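PDB 2WNW: activated BY transcription factor SSRB from Salmonella enterica, which is a member of glycosyl hydrolase family 30, pairing a TIM barrel with a beta-sandwich domain. Local coordinates for residues A[43-48]-A[381-386]; A[237-242]-A[264-269]; A[244-249]-A[278-283]; A[289-294]-A[327-332]. All blocks are in the same frame, centred on the assembly; numbering follows the deposited sequence.

Contact 1. Residues A[43-48]-A[381-386]; sequences QQIDGF and ARVMLS
Gln44 and Arg382 form an antiparallel non-hydrogen-bonded pair, CA atoms 4.2 Å apart, where strand 41-44 runs beside strand 382-388 in the beta-sandwich part of the protein. Two backbone bonds flank the pair: Val383 N gives to Gln43 O at 3.0 Å, and Ile45 N to Ala381 O at 2.9 Å. On the face carrying Gln44 and Arg382, the arginine chain runs extended from CG to NE and lays its guanidinium over Gln44 CB, which touches one face toward the rim; Arg382 NH1 is hydrogen-bonded to Leu42 O. On the other face of the sheet, Gln43 bends at chi2 (-82°), which brings its amide back over Val383. Gln43 NE2, hydrogen-bonded to the carbonyls of Phe321, in the last turn of helix 305-322, and of Cys325, in the loop after it, lies 3.3 Å from Val383 CG2. Ile45 leans on both neighbours: CG1 lies 4.3 Å from Ala381 CB, and CG2 meets Val383 CG2 at 4.1 Å.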
loop_
_atom_site.group_PDB
_atom_site.type_symbol
_atom_site.label_atom_id
_atom_site.label_comp_id
_atom_site.label_asym_id
_atom_site.label_seq_id
_atom_site.Cartn_x
_atom_site.Cartn_y
_atom_site.Cartn_z
ATOM N N GLN A 43 -3.827 -13.531 -2.502
ATOM C CA GLN A 43 -2.850 -14.578 -2.807
ATOM C C GLN A 43 -2.712 -15.668 -1.747
ATOM O O GLN A 43 -2.996 -15.449 -0.568
ATOM C CB GLN A 43 -1.467 -13.967 -3.074
ATOM C CG GLN A 43 -0.610 -13.763 -1.828
ATOM C CD GLN A 43 -0.935 -12.487 -1.069
ATOM O OE1 GLN A 43 -1.973 -11.865 -1.285
ATOM N NE2 GLN A 43 -0.042 -12.096 -0.167
ATOM N N GLN A 44 -2.259 -16.843 -2.184
ATOM C CA GLN A 44 -2.060 -17.979 -1.289
ATOM C C GLN A 44 -0.630 -17.964 -0.760
ATOM O O GLN A 44 0.306 -17.626 -1.488
ATOM C CB GLN A 44 -2.316 -19.293 -2.032
ATOM C CG GLN A 44 -2.417 -20.505 -1.124
ATOM C CD GLN A 44 -2.954 -21.733 -1.844
ATOM O OE1 GLN A 44 -3.728 -22.506 -1.279
ATOM N NE2 GLN A 44 -2.539 -21.920 -3.090
ATOM N N ILE A 45 -0.458 -18.328 0.505
ATOM C CA ILE A 45 0.870 -18.345 1.101
ATOM C C ILE A 45 1.294 -19.779 1.414
ATOM O O ILE A 45 0.458 -20.630 1.723
ATOM C CB ILE A 45 0.912 -17.450 2.371
ATOM C CG1 ILE A 45 0.051 -18.040 3.487
ATOM C CG2 ILE A 45 0.384 -16.051 2.026
ATOM C CD1 ILE A 45 0.821 -18.930 4.438
ATOM N N ASP A 46 2.595 -20.040 1.324
ATOM C CA ASP A 46 3.123 -21.378 1.558
ATOM C C ASP A 46 3.592 -21.681 2.978
ATOM O O ASP A 46 3.796 -22.848 3.322
ATOM C CB ASP A 46 4.264 -21.663 0.574
ATOM C CG ASP A 46 3.821 -21.552 -0.877
ATOM O OD1 ASP A 46 2.621 -21.762 -1.139
ATOM O OD2 ASP A 46 4.667 -21.269 -1.754
ATOM N N GLY A 47 3.775 -20.651 3.801
ATOM C CA GLY A 47 4.209 -20.885 5.167
ATOM C C GLY A 47 5.211 -19.894 5.740
ATOM O O GLY A 47 5.436 -18.818 5.178
ATOM N N PHE A 48 5.809 -20.271 6.870
ATOM C CA PHE A 48 6.793 -19.447 7.575
ATOM C C PHE A 48 7.916 -20.330 8.104
ATOM O O PHE A 48 7.695 -21.497 8.437
ATOM C CB PHE A 48 6.152 -18.730 8.775
ATOM C CG PHE A 48 5.009 -17.832 8.416
ATOM C CD1 PHE A 48 3.765 -18.360 8.089
ATOM C CD2 PHE A 48 5.183 -16.453 8.380
ATOM C CE1 PHE A 48 2.709 -17.525 7.727
ATOM C CE2 PHE A 48 4.139 -15.613 8.021
ATOM C CZ PHE A 48 2.898 -16.149 7.694
ATOM N N ALA A 381 -3.102 -21.069 3.403
ATOM C CA ALA A 381 -4.002 -19.983 3.764
ATOM C C ALA A 381 -3.897 -18.882 2.715
ATOM O O ALA A 381 -2.905 -18.793 1.988
ATOM C CB ALA A 381 -3.625 -19.424 5.140
ATOM N N ARG A 382 -4.929 -18.052 2.621
ATOM C CA ARG A 382 -4.905 -16.944 1.680
ATOM C C ARG A 382 -5.032 -15.631 2.433
ATOM O O ARG A 382 -5.699 -15.554 3.464
ATOM C CB ARG A 382 -6.042 -17.056 0.655
ATOM C CG ARG A 382 -5.783 -18.083 -0.441
ATOM C CD ARG A 382 -6.868 -18.055 -1.505
ATOM N NE ARG A 382 -6.629 -19.043 -2.557
ATOM C CZ ARG A 382 -5.855 -18.845 -3.622
ATOM N NH1 ARG A 382 -5.235 -17.685 -3.800
ATOM N NH2 ARG A 382 -5.698 -19.819 -4.510
ATOM N N VAL A 383 -4.362 -14.603 1.931
ATOM C CA VAL A 383 -4.450 -13.292 2.547
ATOM C C VAL A 383 -5.855 -12.794 2.221
ATOM O O VAL A 383 -6.374 -13.071 1.141
ATOM C CB VAL A 383 -3.412 -12.320 1.945
ATOM C CG1 VAL A 383 -3.742 -10.882 2.340
ATOM C CG2 VAL A 383 -2.016 -12.694 2.427
ATOM N N MET A 384 -6.481 -12.088 3.153
ATOM C CA MET A 384 -7.819 -11.566 2.903
ATOM C C MET A 384 -7.748 -10.057 2.726
ATOM O O MET A 384 -6.793 -9.414 3.166
ATOM C CB MET A 384 -8.760 -11.887 4.070
ATOM C CG MET A 384 -8.468 -11.102 5.342
ATOM S SD MET A 384 -9.796 -11.266 6.568
ATOM C CE MET A 384 -9.007 -12.274 7.805
ATOM N N LEU A 385 -8.753 -9.494 2.070
ATOM C CA LEU A 385 -8.803 -8.056 1.872
ATOM C C LEU A 385 -9.120 -7.404 3.214
ATOM O O LEU A 385 -9.980 -7.879 3.956
ATOM C CB LEU A 385 -9.900 -7.693 0.866
ATOM C CG LEU A 385 -10.203 -6.200 0.715
ATOM C CD1 LEU A 385 -9.002 -5.501 0.081
ATOM C CD2 LEU A 385 -11.451 -6.006 -0.145
ATOM N N SER A 386 -8.413 -6.328 3.534
ATOM C CA SER A 386 -8.660 -5.594 4.769
ATOM C C SER A 386 -8.114 -4.184 4.579
ATOM O O SER A 386 -7.298 -3.949 3.686
ATOM C CB SER A 386 -7.975 -6.272 5.962
ATOM O OG SER A 386 -6.563 -6.223 5.860
#

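Contact 2. Residues A[237-242]-A[264-269]; sequences IWDHDK and GLAFHW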
loop_
_atom_site.group_PDB
_atom_site.type_symbol
_atom_site.label_atom_id
_atom_site.label_comp_id
_atom_site.label_asym_id
_atom_site.label_seq_id
_atom_site.Cartn_x
_atom_site.Cartn_y
_atom_site.Cartn_z
ATOM N N ILE A 237 14.075 -17.216 -8.919
ATOM C CA ILE A 237 15.182 -16.407 -9.408
ATOM C C ILE A 237 15.229 -15.103 -8.602
ATOM O O ILE A 237 14.380 -14.876 -7.736
ATOM C CB ILE A 237 15.051 -16.095 -10.922
ATOM C CG1 ILE A 237 13.715 -15.412 -11.215
ATOM C CG2 ILE A 237 15.185 -17.389 -11.730
ATOM C CD1 ILE A 237 13.583 -14.948 -12.658
ATOM N N TRP A 238 16.219 -14.266 -8.908
ATOM C CA TRP A 238 16.482 -12.987 -8.240
ATOM C C TRP A 238 17.130 -13.263 -6.886
ATOM O O TRP A 238 18.345 -13.155 -6.756
ATOM C CB TRP A 238 15.209 -12.141 -8.056
ATOM C CG TRP A 238 15.480 -10.761 -7.460
ATOM C CD1 TRP A 238 14.844 -10.191 -6.392
ATOM C CD2 TRP A 238 16.451 -9.793 -7.906
ATOM N NE1 TRP A 238 15.356 -8.938 -6.145
ATOM C CE2 TRP A 238 16.338 -8.669 -7.057
ATOM C CE3 TRP A 238 17.401 -9.768 -8.938
ATOM C CZ2 TRP A 238 17.141 -7.531 -7.209
ATOM C CZ3 TRP A 238 18.198 -8.639 -9.091
ATOM C CH2 TRP A 238 18.061 -7.532 -8.227
ATOM N N ASP A 239 16.326 -13.624 -5.889
ATOM C CA ASP A 239 16.842 -13.940 -4.554
ATOM C C ASP A 239 17.737 -12.795 -4.072
ATOM O O ASP A 239 18.853 -13.013 -3.594
ATOM C CB ASP A 239 17.643 -15.252 -4.610
ATOM C CG ASP A 239 17.658 -16.001 -3.282
ATOM O OD1 ASP A 239 17.081 -15.506 -2.294
ATOM O OD2 ASP A 239 18.249 -17.101 -3.231
ATOM N N HIS A 240 17.235 -11.572 -4.208
ATOM C CA HIS A 240 17.979 -10.387 -3.810
ATOM C C HIS A 240 16.992 -9.347 -3.272
ATOM O O HIS A 240 15.806 -9.643 -3.095
ATOM C CB HIS A 240 18.767 -9.859 -5.017
ATOM C CG HIS A 240 19.840 -8.872 -4.667
ATOM N ND1 HIS A 240 20.667 -9.020 -3.573
ATOM C CD2 HIS A 240 20.252 -7.745 -5.295
ATOM C CE1 HIS A 240 21.541 -8.033 -3.543
ATOM N NE2 HIS A 240 21.312 -7.243 -4.579
ATOM N N ASP A 241 17.464 -8.133 -3.019
ATOM C CA ASP A 241 16.604 -7.096 -2.447
ATOM C C ASP A 241 15.426 -6.627 -3.303
ATOM O O ASP A 241 15.439 -6.740 -4.522
ATOM C CB ASP A 241 17.474 -5.919 -2.019
ATOM C CG ASP A 241 18.649 -6.366 -1.174
ATOM O OD1 ASP A 241 18.422 -7.128 -0.210
ATOM O OD2 ASP A 241 19.795 -5.969 -1.471
ATOM N N LYS A 242 14.411 -6.081 -2.641
ATOM C CA LYS A 242 13.197 -5.645 -3.320
ATOM C C LYS A 242 13.285 -4.464 -4.289
ATOM O O LYS A 242 12.397 -4.287 -5.123
ATOM C CB LYS A 242 12.104 -5.393 -2.273
ATOM C CG LYS A 242 11.634 -6.679 -1.596
ATOM C CD LYS A 242 10.534 -6.424 -0.567
ATOM C CE LYS A 242 11.113 -5.996 0.771
ATOM N NZ LYS A 242 10.031 -5.627 1.731
ATOM N N GLY A 264 8.788 -18.424 -9.789
ATOM C CA GLY A 264 8.626 -17.103 -9.215
ATOM C C GLY A 264 9.932 -16.450 -8.832
ATOM O O GLY A 264 10.998 -16.850 -9.298
ATOM N N LEU A 265 9.850 -15.428 -7.986
ATOM C CA LEU A 265 11.051 -14.732 -7.555
ATOM C C LEU A 265 11.138 -14.713 -6.047
ATOM O O LEU A 265 10.122 -14.623 -5.357
ATOM C CB LEU A 265 11.068 -13.289 -8.064
ATOM C CG LEU A 265 11.053 -13.035 -9.576
ATOM C CD1 LEU A 265 9.619 -13.065 -10.088
ATOM C CD2 LEU A 265 11.675 -11.675 -9.854
ATOM N N ALA A 266 12.360 -14.819 -5.539
ATOM C CA ALA A 266 12.592 -14.769 -4.103
ATOM C C ALA A 266 13.192 -13.390 -3.854
ATOM O O ALA A 266 13.827 -12.826 -4.740
ATOM C CB ALA A 266 13.568 -15.853 -3.692
ATOM N N PHE A 267 12.985 -12.831 -2.667
ATOM C CA PHE A 267 13.551 -11.520 -2.379
ATOM C C PHE A 267 13.928 -11.349 -0.918
ATOM O O PHE A 267 13.453 -12.082 -0.050
ATOM C CB PHE A 267 12.596 -10.399 -2.813
ATOM C CG PHE A 267 11.215 -10.506 -2.224
ATOM C CD1 PHE A 267 10.187 -11.117 -2.932
ATOM C CD2 PHE A 267 10.947 -9.997 -0.957
ATOM C CE1 PHE A 267 8.905 -11.220 -2.389
ATOM C CE2 PHE A 267 9.668 -10.095 -0.401
ATOM C CZ PHE A 267 8.649 -10.708 -1.122
ATOM N N HIS A 268 14.800 -10.376 -0.667
ATOM C CA HIS A 268 15.293 -10.068 0.671
ATOM C C HIS A 268 14.852 -8.650 1.038
ATOM O O HIS A 268 14.232 -7.960 0.224
ATOM C CB HIS A 268 16.823 -10.169 0.694
ATOM C CG HIS A 268 17.354 -11.480 0.193
ATOM N ND1 HIS A 268 18.696 -11.698 -0.038
ATOM C CD2 HIS A 268 16.725 -12.637 -0.123
ATOM C CE1 HIS A 268 18.870 -12.932 -0.479
ATOM N NE2 HIS A 268 17.689 -13.524 -0.540
ATOM N N TRP A 269 15.190 -8.202 2.247
ATOM C CA TRP A 269 14.767 -6.875 2.691
ATOM C C TRP A 269 15.878 -5.875 2.978
ATOM O O TRP A 269 15.620 -4.809 3.528
ATOM C CB TRP A 269 13.904 -7.002 3.957
ATOM C CG TRP A 269 14.655 -7.381 5.233
ATOM C CD1 TRP A 269 15.984 -7.178 5.508
ATOM C CD2 TRP A 269 14.085 -7.932 6.430
ATOM N NE1 TRP A 269 16.270 -7.561 6.800
ATOM C CE2 TRP A 269 15.123 -8.027 7.388
ATOM C CE3 TRP A 269 12.794 -8.351 6.789
ATOM C CZ2 TRP A 269 14.912 -8.524 8.682
ATOM C CZ3 TRP A 269 12.584 -8.847 8.082
ATOM C CH2 TRP A 269 13.637 -8.927 9.007
#
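Neighbouring parallel strands 234-239 and 264-268 of the TIM barrel meet here, and their C-terminal ends carry side chains into the pocket at the mouth of the barrel. The strands run at 11° to each other. Ile237 N bonds to Gly264 O, and Ala266 N returns to Ile237 O at 3.0 Å; the chain then turns a corner at His240, whose carbonyl O accepts a hydrogen bond from His268 N at 2.7 Å. On the pocket side, His268 NE2 donates to Asp239 OD1 at 2.7 Å. The carboxylate and imidazole planes stand 79° apart, and the nitrogen comes from above the carboxylate plane. One face of the imidazole lies over the Asp239-His240 backbone. Asp239 has further partners: Ser293 OG also meets OD1, while Arg87 and Ser192 take OD2, an arrangement that fixes the carboxylate's rotation. Away from the pocket, Ile237 CG1 packs on Leu265 CG, and Lys242 sends its aliphatic chain past Phe267, with CG 3.4 Å from CD2 of that ring, toward a salt bridge with Asp316. Trp238 has its CG anti to the backbone N (chi1 -176°), which brings the indole edge to the Ala266 carbonyl: CD1 lies 3.3 Å from Ala266 O, while NE1 gives its hydrogen to Asp241 O.

Contact 3. Residues A[244-249]-A[278-283]; sequences GLVDWA and IQYLAQ
Leu281 reaches between Leu245 and Ala249, one turn apart on the facing helix, and makes the tight part of this contact. Its CD1 lies 3.7 Å from Leu245 CG and equally near Ala249 CB, while CD2 also touches the alanine methyl. Chi1 of -68° sets CG beside the backbone N, and the chain then runs extended toward helix 245-252. Deeper, against the barrel wall, Leu245 CD2 meets Ile278 CG1 at 3.9 Å; Leu265 and Leu290 of the underlying strands cover this side. Packing thins outward. Val246 CG1 stands 4.0 Å from Tyr280 CD2, with the two side chains at about a right angle, and Val246 CG2 reaches Leu281 CG at 4.2 Å. This outer edge is covered in part by the second subunit, whose Leu37 packs on Val246 and whose His40 ring meets that of Tyr280. No hydrogen bond joins the segments. Their axes lie 9.9 Å apart at 34°, as expected for neighbouring helices in the outer layer of a TIM barrel.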
loop_
_atom_site.group_PDB
_atom_site.type_symbol
_atom_site.label_atom_id
_atom_site.label_comp_id
_atom_site.label_asym_id
_atom_site.label_seq_id
_atom_site.Cartn_x
_atom_site.Cartn_y
_atom_site.Cartn_z
ATOM N N GLY A 244 15.181 -4.060 -6.867
ATOM C CA GLY A 244 15.395 -4.442 -8.257
ATOM C C GLY A 244 14.450 -5.520 -8.756
ATOM O O GLY A 244 14.648 -6.101 -9.828
ATOM N N LEU A 245 13.405 -5.770 -7.979
ATOM C CA LEU A 245 12.415 -6.797 -8.282
ATOM C C LEU A 245 11.728 -6.700 -9.653
ATOM O O LEU A 245 11.763 -7.648 -10.445
ATOM C CB LEU A 245 11.363 -6.794 -7.171
ATOM C CG LEU A 245 10.572 -8.059 -6.851
ATOM C CD1 LEU A 245 11.507 -9.246 -6.703
ATOM C CD2 LEU A 245 9.789 -7.824 -5.559
ATOM N N VAL A 246 11.100 -5.564 -9.934
ATOM C CA VAL A 246 10.395 -5.397 -11.201
ATOM C C VAL A 246 11.311 -5.423 -12.423
ATOM O O VAL A 246 10.998 -6.082 -13.420
ATOM C CB VAL A 246 9.560 -4.097 -11.201
ATOM C CG1 VAL A 246 8.892 -3.903 -12.554
ATOM C CG2 VAL A 246 8.501 -4.167 -10.101
ATOM N N ASP A 247 12.438 -4.719 -12.352
ATOM C CA ASP A 247 13.375 -4.679 -13.475
ATOM C C ASP A 247 13.828 -6.081 -13.889
ATOM O O ASP A 247 13.864 -6.411 -15.077
ATOM C CB ASP A 247 14.614 -3.841 -13.130
ATOM C CG ASP A 247 14.290 -2.373 -12.881
ATOM O OD1 ASP A 247 13.464 -1.805 -13.624
ATOM O OD2 ASP A 247 14.880 -1.781 -11.947
ATOM N N TRP A 248 14.179 -6.896 -12.899
ATOM C CA TRP A 248 14.648 -8.256 -13.141
ATOM C C TRP A 248 13.544 -9.155 -13.679
ATOM O O TRP A 248 13.741 -9.887 -14.652
ATOM C CB TRP A 248 15.195 -8.839 -11.842
ATOM C CG TRP A 248 16.051 -10.050 -12.014
ATOM C CD1 TRP A 248 15.674 -11.354 -11.859
ATOM C CD2 TRP A 248 17.456 -10.065 -12.272
ATOM N NE1 TRP A 248 16.766 -12.180 -11.989
ATOM C CE2 TRP A 248 17.872 -11.414 -12.245
ATOM C CE3 TRP A 248 18.409 -9.066 -12.518
ATOM C CZ2 TRP A 248 19.204 -11.791 -12.454
ATOM C CZ3 TRP A 248 19.735 -9.441 -12.724
ATOM C CH2 TRP A 248 20.117 -10.792 -12.690
ATOM N N ALA A 249 12.380 -9.099 -13.038
ATOM C CA ALA A 249 11.247 -9.912 -13.457
ATOM C C ALA A 249 10.873 -9.612 -14.906
ATOM O O ALA A 249 10.615 -10.523 -15.694
ATOM C CB ALA A 249 10.047 -9.650 -12.533
ATOM N N ILE A 278 6.414 -5.477 -5.118
ATOM C CA ILE A 278 5.843 -6.800 -4.890
ATOM C C ILE A 278 4.421 -6.772 -5.444
ATOM O O ILE A 278 4.012 -7.662 -6.191
ATOM C CB ILE A 278 5.751 -7.141 -3.392
ATOM C CG1 ILE A 278 7.136 -7.108 -2.748
ATOM C CG2 ILE A 278 5.139 -8.532 -3.218
ATOM C CD1 ILE A 278 7.092 -7.327 -1.253
ATOM N N GLN A 279 3.676 -5.730 -5.082
ATOM C CA GLN A 279 2.293 -5.581 -5.526
ATOM C C GLN A 279 2.138 -5.524 -7.043
ATOM O O GLN A 279 1.225 -6.140 -7.599
ATOM C CB GLN A 279 1.668 -4.334 -4.899
ATOM C CG GLN A 279 0.188 -4.197 -5.198
ATOM C CD GLN A 279 -0.542 -3.429 -4.124
ATOM O OE1 GLN A 279 -0.324 -2.229 -3.945
ATOM N NE2 GLN A 279 -1.409 -4.120 -3.390
ATOM N N TYR A 280 3.024 -4.795 -7.712
ATOM C CA TYR A 280 2.961 -4.691 -9.168
ATOM C C TYR A 280 3.134 -6.074 -9.799
ATOM O O TYR A 280 2.396 -6.448 -10.708
ATOM C CB TYR A 280 4.057 -3.755 -9.693
ATOM C CG TYR A 280 3.961 -3.474 -11.183
ATOM C CD1 TYR A 280 2.931 -2.687 -11.700
ATOM C CD2 TYR A 280 4.897 -3.997 -12.073
ATOM C CE1 TYR A 280 2.837 -2.426 -13.067
ATOM C CE2 TYR A 280 4.813 -3.745 -13.442
ATOM C CZ TYR A 280 3.782 -2.958 -13.932
ATOM O OH TYR A 280 3.697 -2.703 -15.283
ATOM N N LEU A 281 4.118 -6.830 -9.323
ATOM C CA LEU A 281 4.354 -8.164 -9.866
ATOM C C LEU A 281 3.222 -9.121 -9.511
ATOM O O LEU A 281 2.920 -10.050 -10.265
ATOM C CB LEU A 281 5.687 -8.731 -9.361
ATOM C CG LEU A 281 6.972 -8.056 -9.860
ATOM C CD1 LEU A 281 8.164 -8.921 -9.463
ATOM C CD2 LEU A 281 6.937 -7.887 -11.376
ATOM N N ALA A 282 2.596 -8.898 -8.360
ATOM C CA ALA A 282 1.494 -9.750 -7.934
ATOM C C ALA A 282 0.320 -9.566 -8.894
ATOM O O ALA A 282 -0.448 -10.495 -9.135
ATOM C CB ALA A 282 1.070 -9.393 -6.513
ATOM N N GLN A 283 0.190 -8.366 -9.445
ATOM C CA GLN A 283 -0.895 -8.075 -10.375
ATOM C C GLN A 283 -0.538 -8.492 -11.803
ATOM O O GLN A 283 -1.401 -8.942 -12.555
ATOM C CB GLN A 283 -1.237 -6.582 -10.318
ATOM C CG GLN A 283 -1.574 -6.100 -8.907
ATOM C CD GLN A 283 -1.715 -4.589 -8.802
ATOM O OE1 GLN A 283 -0.899 -3.835 -9.340
ATOM N NE2 GLN A 283 -2.742 -4.138 -8.086
#

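Contact 4. Residues A[289-294]-A[327-332]; sequences KLLFSE and GFIDWN. With GOL (glycerol), chain F.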
loop_
_atom_site.group_PDB
_atom_site.type_symbol
_atom_site.label_atom_id
_atom_site.label_comp_id
_atom_site.label_asym_id
_atom_site.label_seq_id
_atom_site.Cartn_x
_atom_site.Cartn_y
_atom_site.Cartn_z
ATOM N N LYS A 289 4.997 -17.024 -7.899
ATOM C CA LYS A 289 5.132 -16.803 -6.465
ATOM C C LYS A 289 6.191 -15.758 -6.147
ATOM O O LYS A 289 7.244 -15.718 -6.780
ATOM C CB LYS A 289 5.465 -18.121 -5.762
ATOM C CG LYS A 289 4.353 -19.155 -5.873
ATOM C CD LYS A 289 4.639 -20.397 -5.049
ATOM C CE LYS A 289 3.475 -21.377 -5.111
ATOM N NZ LYS A 289 3.719 -22.579 -4.254
ATOM N N LEU A 290 5.889 -14.907 -5.169
ATOM C CA LEU A 290 6.801 -13.853 -4.736
ATOM C C LEU A 290 7.149 -14.170 -3.287
ATOM O O LEU A 290 6.472 -13.745 -2.356
ATOM C CB LEU A 290 6.117 -12.490 -4.850
ATOM C CG LEU A 290 5.597 -12.175 -6.259
ATOM C CD1 LEU A 290 4.841 -10.851 -6.246
ATOM C CD2 LEU A 290 6.760 -12.119 -7.244
ATOM N N LEU A 291 8.223 -14.926 -3.122
ATOM C CA LEU A 291 8.669 -15.396 -1.819
ATOM C C LEU A 291 9.718 -14.555 -1.097
ATOM O O LEU A 291 10.737 -14.187 -1.683
ATOM C CB LEU A 291 9.207 -16.820 -1.989
ATOM C CG LEU A 291 9.899 -17.531 -0.828
ATOM C CD1 LEU A 291 8.883 -17.864 0.252
ATOM C CD2 LEU A 291 10.568 -18.799 -1.348
ATOM N N PHE A 292 9.468 -14.254 0.175
ATOM C CA PHE A 292 10.454 -13.525 0.969
ATOM C C PHE A 292 11.374 -14.645 1.444
ATOM O O PHE A 292 10.970 -15.487 2.251
ATOM C CB PHE A 292 9.825 -12.837 2.181
ATOM C CG PHE A 292 10.841 -12.232 3.105
ATOM C CD1 PHE A 292 11.504 -11.059 2.758
ATOM C CD2 PHE A 292 11.194 -12.876 4.287
ATOM C CE1 PHE A 292 12.515 -10.538 3.577
ATOM C CE2 PHE A 292 12.203 -12.361 5.111
ATOM C CZ PHE A 292 12.862 -11.188 4.747
ATOM N N SER A 293 12.609 -14.657 0.957
ATOM C CA SER A 293 13.527 -15.737 1.296
ATOM C C SER A 293 14.613 -15.486 2.331
ATOM O O SER A 293 15.241 -16.437 2.791
ATOM C CB SER A 293 14.191 -16.254 0.021
ATOM O OG SER A 293 14.956 -15.225 -0.579
ATOM N N GLU A 294 14.866 -14.234 2.687
ATOM C CA GLU A 294 15.909 -13.973 3.669
ATOM C C GLU A 294 15.940 -12.552 4.206
ATOM O O GLU A 294 15.753 -11.586 3.473
ATOM C CB GLU A 294 17.285 -14.296 3.081
ATOM C CG GLU A 294 18.402 -14.261 4.114
ATOM C CD GLU A 294 19.758 -13.990 3.498
ATOM O OE1 GLU A 294 20.177 -14.759 2.606
ATOM O OE2 GLU A 294 20.406 -13.006 3.913
ATOM N N GLY A 327 5.242 -16.199 0.993
ATOM C CA GLY A 327 5.834 -16.926 2.103
ATOM C C GLY A 327 6.945 -16.162 2.786
ATOM O O GLY A 327 7.485 -15.209 2.222
ATOM N N PHE A 328 7.294 -16.595 3.996
ATOM C CA PHE A 328 8.326 -15.943 4.791
ATOM C C PHE A 328 9.394 -16.905 5.296
ATOM O O PHE A 328 9.086 -17.914 5.937
ATOM C CB PHE A 328 7.676 -15.244 5.995
ATOM C CG PHE A 328 8.656 -14.776 7.048
ATOM C CD1 PHE A 328 9.255 -13.522 6.957
ATOM C CD2 PHE A 328 8.975 -15.591 8.133
ATOM C CE1 PHE A 328 10.154 -13.082 7.931
ATOM C CE2 PHE A 328 9.877 -15.163 9.117
ATOM C CZ PHE A 328 10.466 -13.902 9.013
ATOM N N ILE A 329 10.649 -16.589 5.000
ATOM C CA ILE A 329 11.762 -17.389 5.479
ATOM C C ILE A 329 12.813 -16.458 6.074
ATOM O O ILE A 329 13.420 -15.644 5.371
ATOM C CB ILE A 329 12.430 -18.222 4.372
ATOM C CG1 ILE A 329 11.379 -19.052 3.624
ATOM C CG2 ILE A 329 13.451 -19.172 5.007
ATOM C CD1 ILE A 329 11.958 -19.906 2.506
ATOM N N ASP A 330 13.000 -16.585 7.381
ATOM C CA ASP A 330 13.975 -15.800 8.127
ATOM C C ASP A 330 15.360 -16.355 7.787
ATOM O O ASP A 330 15.473 -17.425 7.190
ATOM C CB ASP A 330 13.681 -15.951 9.623
ATOM C CG ASP A 330 14.658 -15.195 10.509
ATOM O OD1 ASP A 330 15.135 -14.109 10.113
ATOM O OD2 ASP A 330 14.929 -15.687 11.624
ATOM N N TRP A 331 16.406 -15.621 8.146
ATOM C CA TRP A 331 17.772 -16.077 7.892
ATOM C C TRP A 331 18.086 -17.070 9.021
ATOM O O TRP A 331 17.186 -17.786 9.468
ATOM C CB TRP A 331 18.720 -14.869 7.907
ATOM C CG TRP A 331 20.145 -15.089 7.414
ATOM C CD1 TRP A 331 21.205 -14.255 7.636
ATOM C CD2 TRP A 331 20.654 -16.176 6.615
ATOM N NE1 TRP A 331 22.336 -14.749 7.033
ATOM C CE2 TRP A 331 22.031 -15.926 6.401
ATOM C CE3 TRP A 331 20.086 -17.335 6.062
ATOM C CZ2 TRP A 331 22.849 -16.791 5.658
ATOM C CZ3 TRP A 331 20.901 -18.200 5.322
ATOM C CH2 TRP A 331 22.270 -17.920 5.129
ATOM N N ASN A 332 19.332 -17.114 9.493
ATOM C CA ASN A 332 19.716 -18.055 10.557
ATOM C C ASN A 332 18.672 -18.248 11.658
ATOM O O ASN A 332 18.245 -17.290 12.296
ATOM C CB ASN A 332 21.019 -17.616 11.229
ATOM C CG ASN A 332 22.159 -17.465 10.255
ATOM O OD1 ASN A 332 22.764 -18.451 9.821
ATOM N ND2 ASN A 332 22.459 -16.220 9.898
HETATM C C1 GOL F . 23.837 -12.622 4.502
HETATM O O1 GOL F . 24.444 -13.048 5.719
HETATM C C2 GOL F . 23.834 -13.800 3.497
HETATM O O2 GOL F . 25.124 -14.284 3.300
HETATM C C3 GOL F . 23.363 -13.391 2.097
HETATM O O3 GOL F . 22.074 -12.872 2.039
#
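Glu294 lies alongside the Trp331 indole, both side chains pointing the same way. From CB, chi1 of -171° swings the glutamate chain away from the backbone N and along the ring: Glu294 CG meets Trp331 CG at 3.8 Å, and Glu294 CD sits 3.9 Å above the indole plane, toward its rim. The carboxylate is stacked at 15° to the ring, whose opposite face is covered by Asn332 ND2. At the tip, OE1 meets Arg87 and OE2 Tyr270 OH; glycerol O3 is near both oxygens, 2.5 Å from Glu294 OE2. These residues stand on the C-terminal side of the TIM barrel, where its last two strands, 289-294 and 327-330, run out; helix 305-322 joins them in a beta-alpha-beta crossover. Farther down, Phe292 N bonds to Gly327 O, and Ile329 N to Phe292 O at 3.0 Å. On the helix side, the Phe292 and Phe328 rings are nearly parallel but slid apart, their centroids separated by 5.4 Å. Trp331 NE1 donates to glycerol O1 at 3.0 Å.

How the contacts relate
Contacts 2 and 4 are adjoining parts of one barrel wall, their centres 9 Å apart, because strands 264-268 and 289-294 are neighbours. Phe267 N meets Leu291 O at 2.8 Å, and His268 CB lies 3.3 Å from Glu294 O, linking the polar group of contact 2 to the strand that carries Glu294. The glycerol pocket thus draws on both: contact 4 binds the molecule, and the His268 side chain comes within about 4 Å of it. Contact 3 is part of the helical layer outside, with Trp248 packed on Trp238 and Leu290 beneath helix 275-284. Contact 1 joins the sandwich to the barrel floor, where Asp46 OD2 forms a salt bridge of 3.0 Å with Lys289 NZ.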